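Local coordinates for protein branched-chain-amino-acid aminotransferase (Pseudomonas sp. UW4, PDB 6JIF) that catalyses the reversible, pyridoxal-5'-phosphate-dependent transfer of the amino group between branched-chain amino acids and 2-oxo acids, at residues 33-38 with 168-173; 45-50 with 162-167. One frame throughout, in Å; residues are numbered along the deposited sequence.

Interaction 1 of 2, residues 33-38 with 168-173; sequences FDYIKT and SIFCIP
Ile172 presses both its methyl-bearing branches against the backbone of the loop 33-38. Its CG1 lies between the backbone N and the carbonyl carbon (chi1 53°), and from there CD1 reaches Asp34 O at 3.5 Å while CG2 meets Ile36 O at 3.2 Å. Thr38 works at the other end of the loop. Its CG2 slides past the Pro173 ring, 3.9 Å from CD, and its OG1 faces the strand backbone and accepts a hydrogen bond from water 3 (2.6 Å from OG1), which in turn accepts one from Cys171 N. Replacing Thr38 by an alanine is likely to take this acceptor from water 3 and the methyl neighbour from Pro173 CD. Water 2 accepts a hydrogen bond from Thr38 N and donates to Ile36 O and to Cys171 O. Tyr35 turns its ring edge to the face of Phe170 in an offset edge-to-face pair, with CE2 3.6 Å from Phe170 CE1 and the planes at 63°, while its hydroxyl is hydrogen-bonded to Glu66 of the second subunit. The loop thus runs across the strand rather than pairing with it: apolar groups set the fit, and waters bind Thr38 N and both backbone polar atoms of Cys171.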
loop_
_atom_site.group_PDB
_atom_site.type_symbol
_atom_site.label_atom_id
_atom_site.label_comp_id
_atom_site.label_asym_id
_atom_site.label_seq_id
_atom_site.Cartn_x
_atom_site.Cartn_y
_atom_site.Cartn_z
ATOM N N PHE B 33 8.771 -21.030 -7.254
ATOM C CA PHE B 33 8.941 -19.798 -6.483
ATOM C C PHE B 33 7.866 -19.849 -5.401
ATOM O O PHE B 33 6.810 -19.230 -5.506
ATOM C CB PHE B 33 8.800 -18.561 -7.368
ATOM C CG PHE B 33 9.098 -17.288 -6.668
ATOM C CD1 PHE B 33 10.359 -17.068 -6.132
ATOM C CD2 PHE B 33 8.145 -16.295 -6.551
ATOM C CE1 PHE B 33 10.664 -15.877 -5.477
ATOM C CE2 PHE B 33 8.459 -15.085 -5.877
ATOM C CZ PHE B 33 9.723 -14.911 -5.354
ATOM N N ASP B 34 8.143 -20.606 -4.351
ATOM C CA ASP B 34 7.164 -20.902 -3.318
ATOM C C ASP B 34 7.837 -20.766 -1.967
ATOM O O ASP B 34 9.001 -21.127 -1.820
ATOM C CB ASP B 34 6.650 -22.316 -3.402
ATOM C CG ASP B 34 5.996 -22.601 -4.721
ATOM O OD1 ASP B 34 4.900 -22.008 -4.964
ATOM O OD2 ASP B 34 6.589 -23.364 -5.510
ATOM N N TYR B 35 7.080 -20.314 -0.974
ATOM C CA TYR B 35 7.645 -20.205 0.357
ATOM C C TYR B 35 7.945 -21.590 0.901
ATOM O O TYR B 35 7.072 -22.462 0.901
ATOM C CB TYR B 35 6.709 -19.474 1.316
ATOM C CG TYR B 35 7.381 -19.304 2.683
ATOM C CD1 TYR B 35 7.334 -20.327 3.634
ATOM C CD2 TYR B 35 8.074 -18.141 3.005
ATOM C CE1 TYR B 35 7.921 -20.185 4.863
ATOM C CE2 TYR B 35 8.672 -17.997 4.220
ATOM C CZ TYR B 35 8.596 -19.020 5.145
ATOM O OH TYR B 35 9.193 -18.864 6.381
ATOM N N ILE B 36 9.185 -21.773 1.372
ATOM C CA ILE B 36 9.630 -22.943 2.121
ATOM C C ILE B 36 10.390 -22.418 3.338
ATOM O O ILE B 36 11.127 -21.435 3.231
ATOM C CB ILE B 36 10.518 -23.840 1.239
ATOM C CG1 ILE B 36 9.662 -24.615 0.213
ATOM C CG2 ILE B 36 11.326 -24.831 2.071
ATOM C CD1 ILE B 36 10.345 -24.810 -1.153
ATOM N N LYS B 37 10.188 -23.027 4.510
ATOM C CA LYS B 37 10.851 -22.522 5.724
ATOM C C LYS B 37 12.288 -23.047 5.794
ATOM O O LYS B 37 12.529 -24.260 5.887
ATOM C CB LYS B 37 10.065 -22.873 6.983
ATOM C CG LYS B 37 10.692 -22.371 8.272
ATOM C CD LYS B 37 9.979 -23.002 9.461
ATOM C CE LYS B 37 10.497 -22.419 10.747
ATOM N NZ LYS B 37 9.824 -23.057 11.916
ATOM N N THR B 38 13.231 -22.125 5.686
ATOM C CA THR B 38 14.640 -22.414 5.825
ATOM C C THR B 38 15.031 -22.288 7.299
ATOM O O THR B 38 14.216 -21.936 8.153
ATOM C CB THR B 38 15.432 -21.483 4.894
ATOM O OG1 THR B 38 15.032 -20.136 5.141
ATOM C CG2 THR B 38 15.139 -21.856 3.414
ATOM N N SER B 168 14.370 -7.454 8.400
ATOM C CA SER B 168 14.560 -8.890 8.474
ATOM C C SER B 168 14.873 -9.419 7.071
ATOM O O SER B 168 14.579 -8.791 6.055
ATOM C CB SER B 168 13.305 -9.539 9.107
ATOM O OG SER B 168 13.329 -10.955 9.160
ATOM N N ILE B 169 15.525 -10.566 7.018
ATOM C CA ILE B 169 15.811 -11.201 5.732
ATOM C C ILE B 169 15.573 -12.696 5.914
ATOM O O ILE B 169 16.254 -13.340 6.721
ATOM C CB ILE B 169 17.255 -10.970 5.211
ATOM C CG1 ILE B 169 17.687 -9.498 5.360
ATOM C CG2 ILE B 169 17.460 -11.555 3.768
ATOM C CD1 ILE B 169 19.148 -9.278 5.136
ATOM N N PHE B 170 14.662 -13.262 5.117
ATOM C CA PHE B 170 14.598 -14.719 5.064
ATOM C C PHE B 170 14.977 -15.175 3.658
ATOM O O PHE B 170 15.112 -14.370 2.741
ATOM C CB PHE B 170 13.219 -15.263 5.507
ATOM C CG PHE B 170 12.060 -14.862 4.653
ATOM C CD1 PHE B 170 11.710 -15.619 3.528
ATOM C CD2 PHE B 170 11.233 -13.791 5.026
ATOM C CE1 PHE B 170 10.612 -15.289 2.738
ATOM C CE2 PHE B 170 10.135 -13.467 4.201
ATOM C CZ PHE B 170 9.839 -14.217 3.056
ATOM N N CYS B 171 15.233 -16.471 3.505
ATOM C CA CYS B 171 15.588 -17.012 2.199
ATOM C C CYS B 171 14.751 -18.251 1.905
ATOM O O CYS B 171 14.148 -18.866 2.796
ATOM C CB CYS B 171 17.105 -17.320 2.103
ATOM S SG CYS B 171 17.716 -18.671 3.104
ATOM N N ILE B 172 14.696 -18.592 0.630
ATOM C CA ILE B 172 13.987 -19.806 0.161
ATOM C C ILE B 172 14.725 -20.364 -1.045
ATOM O O ILE B 172 15.221 -19.586 -1.864
ATOM C CB ILE B 172 12.515 -19.526 -0.227
ATOM C CG1 ILE B 172 12.423 -18.373 -1.238
ATOM C CG2 ILE B 172 11.674 -19.210 0.979
ATOM C CD1 ILE B 172 11.076 -18.364 -1.897
ATOM N N PRO B 173 14.825 -21.693 -1.196
ATOM C CA PRO B 173 15.352 -22.244 -2.441
ATOM C C PRO B 173 14.305 -22.064 -3.535
ATOM O O PRO B 173 13.101 -22.183 -3.289
ATOM C CB PRO B 173 15.555 -23.719 -2.095
ATOM C CG PRO B 173 14.435 -23.997 -1.120
ATOM C CD PRO B 173 14.386 -22.745 -0.260
HETATM O O HOH W 1 10.261 -22.165 -3.897
HETATM O O HOH W 2 12.313 -19.538 4.763
HETATM O O HOH W 3 15.487 -17.797 6.084
#

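Interaction 2 of 2, residues 45-50 with 162-167; sequences YFRNGE and APEFIF
Tyr45 and Ile166 share one first torsion: each holds its gamma carbon (CG, CG1) anti to the carbonyl carbon, chi1 -68° and -78°, and the two side chains run side by side on one face of the sheet. The tyrosine lays the CD2-CE2 side of its ring along the isoleucine, with CE2 3.6 Å from Ile166 CG1. On the other face Phe46 and Phe165 also point the same way, although their first torsions differ; Phe46 CD1 comes to the edge of the Phe165 ring, 4.0 Å from its CD1. Between the two faces, Phe46 and Phe165 form a hydrogen-bonded antiparallel pair. Phe46 N gives an almost straight bond to Phe165 O (2.8 Å), and Phe165 N returns one to Phe46 O at 3.1 Å, in the carbonyl plane on a lone pair. Arg47 NE and Glu164 OE1 make a long salt bridge of 3.7 Å, the oxygen lying at the guanidinium edge and the two planes turned 68° apart. Past the pairing, water 4 spans the gap from Asn48 N to Pro163 O. Asn48 and Gly49 occupy the centre of a type I' turn from Arg47 to Glu50, closed by backbone bonds in both directions. This is a classic two-residue beta hairpin, joining strands 41-47 and 50-57, whose first strand pairs with strand 164-174 in the antiparallel sheet of a class IV aminotransferase.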
loop_
_atom_site.group_PDB
_atom_site.type_symbol
_atom_site.label_atom_id
_atom_site.label_comp_id
_atom_site.label_asym_id
_atom_site.label_seq_id
_atom_site.Cartn_x
_atom_site.Cartn_y
_atom_site.Cartn_z
ATOM N N TYR B 45 16.163 -4.875 15.080
ATOM C CA TYR B 45 15.167 -3.876 15.482
ATOM C C TYR B 45 15.737 -2.463 15.436
ATOM O O TYR B 45 16.877 -2.233 15.831
ATOM C CB TYR B 45 14.661 -4.144 16.907
ATOM C CG TYR B 45 13.845 -5.407 17.046
ATOM C CD1 TYR B 45 14.455 -6.626 17.317
ATOM C CD2 TYR B 45 12.472 -5.369 16.945
ATOM C CE1 TYR B 45 13.696 -7.785 17.454
ATOM C CE2 TYR B 45 11.704 -6.507 17.082
ATOM C CZ TYR B 45 12.314 -7.717 17.327
ATOM O OH TYR B 45 11.535 -8.867 17.468
ATOM N N PHE B 46 14.938 -1.501 14.984
ATOM C CA PHE B 46 15.318 -0.099 15.112
ATOM C C PHE B 46 14.509 0.487 16.258
ATOM O O PHE B 46 13.267 0.482 16.215
ATOM C CB PHE B 46 15.103 0.636 13.799
ATOM C CG PHE B 46 15.599 2.076 13.795
ATOM C CD1 PHE B 46 14.791 3.128 14.302
ATOM C CD2 PHE B 46 16.807 2.397 13.214
ATOM C CE1 PHE B 46 15.224 4.456 14.276
ATOM C CE2 PHE B 46 17.239 3.725 13.182
ATOM C CZ PHE B 46 16.437 4.758 13.711
ATOM N N ARG B 47 15.223 0.972 17.283
ATOM C CA ARG B 47 14.651 1.599 18.468
ATOM C C ARG B 47 15.568 2.720 18.918
ATOM O O ARG B 47 16.794 2.601 18.811
ATOM C CB ARG B 47 14.506 0.633 19.651
ATOM C CG ARG B 47 13.610 -0.556 19.416
ATOM C CD ARG B 47 13.591 -1.428 20.660
ATOM N NE ARG B 47 12.561 -2.454 20.575
ATOM C CZ ARG B 47 12.797 -3.761 20.584
ATOM N NH1 ARG B 47 14.049 -4.206 20.693
ATOM N NH2 ARG B 47 11.779 -4.615 20.495
ATOM N N ASN B 48 14.970 3.796 19.430
ATOM C CA ASN B 48 15.744 4.881 20.035
ATOM C C ASN B 48 16.831 5.390 19.091
ATOM O O ASN B 48 17.984 5.594 19.493
ATOM C CB ASN B 48 16.346 4.414 21.358
ATOM C CG ASN B 48 15.306 3.811 22.292
ATOM O OD1 ASN B 48 14.334 4.473 22.677
ATOM N ND2 ASN B 48 15.501 2.549 22.657
ATOM N N GLY B 49 16.484 5.521 17.808
ATOM C CA GLY B 49 17.369 6.120 16.830
ATOM C C GLY B 49 18.450 5.226 16.268
ATOM O O GLY B 49 19.348 5.732 15.589
ATOM N N GLU B 50 18.407 3.915 16.516
ATOM C CA GLU B 50 19.495 3.071 16.053
ATOM C C GLU B 50 19.018 1.664 15.762
ATOM O O GLU B 50 18.093 1.165 16.418
ATOM C CB GLU B 50 20.606 2.943 17.069
ATOM C CG GLU B 50 21.424 4.172 17.264
ATOM C CD GLU B 50 22.289 4.015 18.485
ATOM O OE1 GLU B 50 23.344 3.332 18.367
ATOM O OE2 GLU B 50 21.891 4.534 19.562
ATOM N N ALA B 162 6.310 5.004 12.162
ATOM C CA ALA B 162 6.196 4.165 13.349
ATOM C C ALA B 162 7.235 4.535 14.407
ATOM O O ALA B 162 8.263 5.125 14.083
ATOM C CB ALA B 162 6.320 2.699 12.963
ATOM N N PRO B 163 6.998 4.182 15.688
ATOM C CA PRO B 163 8.043 4.384 16.700
ATOM C C PRO B 163 9.157 3.348 16.667
ATOM O O PRO B 163 10.216 3.626 17.256
ATOM C CB PRO B 163 7.272 4.270 18.027
ATOM C CG PRO B 163 6.239 3.194 17.708
ATOM C CD PRO B 163 5.797 3.594 16.297
ATOM N N GLU B 164 8.932 2.151 16.102
ATOM C CA GLU B 164 9.967 1.117 16.018
ATOM C C GLU B 164 9.903 0.491 14.634
ATOM O O GLU B 164 8.880 0.582 13.940
ATOM C CB GLU B 164 9.790 -0.028 17.049
ATOM C CG GLU B 164 9.788 0.354 18.492
ATOM C CD GLU B 164 9.220 -0.762 19.375
ATOM O OE1 GLU B 164 9.272 -1.949 18.982
ATOM O OE2 GLU B 164 8.706 -0.443 20.468
ATOM N N PHE B 165 10.992 -0.162 14.219
ATOM C CA PHE B 165 10.986 -0.832 12.922
ATOM C C PHE B 165 11.710 -2.183 13.022
ATOM O O PHE B 165 12.536 -2.393 13.887
ATOM C CB PHE B 165 11.617 0.042 11.796
ATOM C CG PHE B 165 10.982 1.390 11.632
ATOM C CD1 PHE B 165 11.373 2.434 12.442
ATOM C CD2 PHE B 165 10.024 1.593 10.646
ATOM C CE1 PHE B 165 10.763 3.683 12.326
ATOM C CE2 PHE B 165 9.409 2.837 10.517
ATOM C CZ PHE B 165 9.802 3.870 11.340
ATOM N N ILE B 166 11.373 -3.096 12.117
ATOM C CA ILE B 166 12.055 -4.377 11.976
ATOM C C ILE B 166 12.682 -4.435 10.588
ATOM O O ILE B 166 12.029 -4.132 9.586
ATOM C CB ILE B 166 11.095 -5.565 12.198
ATOM C CG1 ILE B 166 10.866 -5.742 13.692
ATOM C CG2 ILE B 166 11.644 -6.873 11.556
ATOM C CD1 ILE B 166 9.767 -6.735 14.021
ATOM N N PHE B 167 13.959 -4.846 10.526
ATOM C CA PHE B 167 14.639 -5.193 9.275
ATOM C C PHE B 167 14.905 -6.697 9.343
ATOM O O PHE B 167 15.474 -7.179 10.312
ATOM C CB PHE B 167 15.944 -4.394 9.130
ATOM C CG PHE B 167 16.803 -4.876 8.005
ATOM C CD1 PHE B 167 16.235 -5.144 6.764
ATOM C CD2 PHE B 167 18.158 -5.092 8.198
ATOM C CE1 PHE B 167 17.023 -5.624 5.702
ATOM C CE2 PHE B 167 18.973 -5.563 7.150
ATOM C CZ PHE B 167 18.433 -5.814 5.915
HETATM O O HOH W 4 12.003 4.049 19.451
#

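In the fold
Strand 164-174 carries both contacts, and between them they illustrate two ways in which one strand can hold an N-terminal part of the chain. In interaction 2 its beginning pairs regularly with strand 41-47; in interaction 1 its later part is crossed by the irregular loop that leads into that same strand. The centres lie about 24 Å apart; segment 162-167 runs directly into 168-173, and the two contacts do not otherwise touch. Interaction 1 is nearer the cofactor: the side chain of Phe33 is about 9 Å from the bound pyridoxal-5'-phosphate, and Ile157 of the second subunit packs on Phe33 and Ile172. Interaction 2, with its centre about 25 Å from that of the chain, is touched by no other protein chain of the assembly.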